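Side-chain contact in uncharacterized protein (Novosphingobium aromaticivorans, PDB 2RFR), which is of unknown function but belongs to the SnoaL-like family of the NTF2 clan, with a cystatin-like fold and three copies in its assembly: residues 16-19 / 20-24. Residues are numbered along the deposited sequence; the frame is centred on the assembly and turned at random.
Sequences EDRE and EIREL
R18 and R22 both leave helix 5-33 with CG beside the backbone N and anti to the carbonyl carbon (chi1 -68° and -72°), and, one helical turn apart on the same flank, the two chains run side by side. R22 then runs extended to NE while R18 bends at chi3, and the guanidinium groups meet: R18 NH2 comes within 3.1 Å of R22 NH1, at the edge of the R22 group and near its plane, the two planes turned 60° apart. Both atoms are donors, so nothing bonds them to each other. What holds them is carboxylate: E19 and E23 of the third subunit form salt bridges with both arginines, while R22 NH2 bonds A88 O and R18 NH1 bonds V90 O. Replacing R22 by alanine would probably cost E19 and E23 of the third subunit one of their two arginine partners here and leave A88 O without this donor. At the backbone, R22 N donates to R18 O at 3.0 Å in the regular helix pattern. On another flank a water donates to both D17 OD1, at 2.8 Å, and E20 OE1, probably softening the repulsion between two acids also tied to R127 and W132. Since E19 and E23 here reach the same arginines of the second subunit, the helix offers acid to one neighbour and base to the other, a complementarity that probably helps hold the three chains together.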
loop_
_atom_site.group_PDB
_atom_site.type_symbol
_atom_site.label_atom_id
_atom_site.label_comp_id
_atom_site.label_asym_id
_atom_site.label_seq_id
_atom_site.Cartn_x
_atom_site.Cartn_y
_atom_site.Cartn_z
ATOM N N GLU A 16 -0.834 -8.957 -15.491
ATOM C CA GLU A 16 -1.765 -9.812 -14.760
ATOM C C GLU A 16 -1.087 -10.592 -13.659
ATOM O O GLU A 16 -1.624 -10.755 -12.576
ATOM C CB GLU A 16 -2.524 -10.748 -15.714
ATOM C CG GLU A 16 -3.490 -9.997 -16.620
ATOM C CD GLU A 16 -4.031 -10.876 -17.729
ATOM O OE1 GLU A 16 -3.342 -11.782 -18.215
ATOM O OE2 GLU A 16 -5.182 -10.677 -18.177
ATOM N N ASP A 17 0.080 -11.107 -13.942
ATOM C CA ASP A 17 0.866 -11.870 -12.963
ATOM C C ASP A 17 1.157 -10.981 -11.752
ATOM O O ASP A 17 0.945 -11.386 -10.608
ATOM C CB ASP A 17 2.192 -12.327 -13.600
ATOM C CG ASP A 17 2.053 -13.433 -14.606
ATOM O OD1 ASP A 17 1.052 -14.158 -14.623
ATOM O OD2 ASP A 17 3.057 -13.591 -15.330
ATOM N N ARG A 18 1.643 -9.763 -11.993
ATOM C CA ARG A 18 2.006 -8.867 -10.922
ATOM C C ARG A 18 0.786 -8.475 -10.117
ATOM O O ARG A 18 0.852 -8.410 -8.884
ATOM C CB ARG A 18 2.669 -7.636 -11.507
ATOM C CG ARG A 18 4.029 -7.931 -12.126
ATOM C CD ARG A 18 4.629 -6.704 -12.850
ATOM N NE ARG A 18 4.850 -5.637 -11.905
ATOM C CZ ARG A 18 5.882 -5.604 -11.054
ATOM N NH1 ARG A 18 6.826 -6.490 -11.146
ATOM N NH2 ARG A 18 6.001 -4.632 -10.179
ATOM N N GLU A 19 -0.336 -8.240 -10.773
ATOM C CA GLU A 19 -1.530 -7.838 -10.072
ATOM C C GLU A 19 -2.069 -9.003 -9.233
ATOM O O GLU A 19 -2.594 -8.796 -8.119
ATOM C CB GLU A 19 -2.526 -7.228 -11.076
ATOM C CG GLU A 19 -3.892 -6.954 -10.573
ATOM C CD GLU A 19 -3.931 -5.921 -9.555
ATOM O OE1 GLU A 19 -2.990 -5.152 -9.425
ATOM O OE2 GLU A 19 -4.992 -5.846 -8.939
ATOM N N GLU A 20 -1.968 -10.232 -9.726
ATOM C CA GLU A 20 -2.387 -11.409 -8.963
ATOM C C GLU A 20 -1.552 -11.601 -7.734
ATOM O O GLU A 20 -2.102 -11.908 -6.669
ATOM C CB GLU A 20 -2.305 -12.666 -9.814
ATOM C CG GLU A 20 -3.452 -13.526 -9.915
ATOM C CD GLU A 20 -3.254 -14.761 -10.781
ATOM O OE1 GLU A 20 -3.126 -14.664 -12.020
ATOM O OE2 GLU A 20 -3.223 -15.815 -10.148
ATOM N N ILE A 21 -0.266 -11.430 -7.873
ATOM C CA ILE A 21 0.649 -11.593 -6.735
ATOM C C ILE A 21 0.350 -10.493 -5.689
ATOM O O ILE A 21 0.273 -10.788 -4.494
ATOM C CB ILE A 21 2.079 -11.563 -7.224
ATOM C CG1 ILE A 21 2.377 -12.814 -8.028
ATOM C CG2 ILE A 21 3.066 -11.391 -6.036
ATOM C CD1 ILE A 21 3.593 -12.703 -8.953
ATOM N N ARG A 22 0.171 -9.253 -6.128
ATOM C CA ARG A 22 -0.170 -8.184 -5.195
ATOM C C ARG A 22 -1.479 -8.453 -4.482
ATOM O O ARG A 22 -1.640 -8.135 -3.285
ATOM C CB ARG A 22 -0.149 -6.842 -5.923
ATOM C CG ARG A 22 1.290 -6.407 -6.248
ATOM C CD ARG A 22 1.310 -5.018 -6.769
ATOM N NE ARG A 22 2.667 -4.463 -6.596
ATOM C CZ ARG A 22 3.548 -4.402 -7.570
ATOM N NH1 ARG A 22 3.219 -4.832 -8.789
ATOM N NH2 ARG A 22 4.759 -3.893 -7.384
ATOM N N GLU A 23 -2.462 -9.007 -5.196
ATOM C CA GLU A 23 -3.751 -9.357 -4.610
ATOM C C GLU A 23 -3.601 -10.438 -3.562
ATOM O O GLU A 23 -4.215 -10.326 -2.483
ATOM C CB GLU A 23 -4.772 -9.681 -5.748
ATOM C CG GLU A 23 -6.105 -10.080 -5.339
ATOM C CD GLU A 23 -6.970 -8.986 -4.733
ATOM O OE1 GLU A 23 -6.928 -7.732 -5.046
ATOM O OE2 GLU A 23 -7.882 -9.462 -4.071
ATOM N N LEU A 24 -2.760 -11.461 -3.760
ATOM C CA LEU A 24 -2.511 -12.455 -2.714
ATOM C C LEU A 24 -2.015 -11.795 -1.453
ATOM O O LEU A 24 -2.477 -12.098 -0.353
ATOM C CB LEU A 24 -1.451 -13.504 -3.147
ATOM C CG LEU A 24 -1.762 -14.545 -4.200
ATOM C CD1 LEU A 24 -0.511 -15.339 -4.532
ATOM C CD2 LEU A 24 -2.901 -15.508 -3.687
HETATM O O HOH W 1 -1.726 -14.126 -14.737
HETATM O O HOH W 2 0.287 -4.429 -10.095
#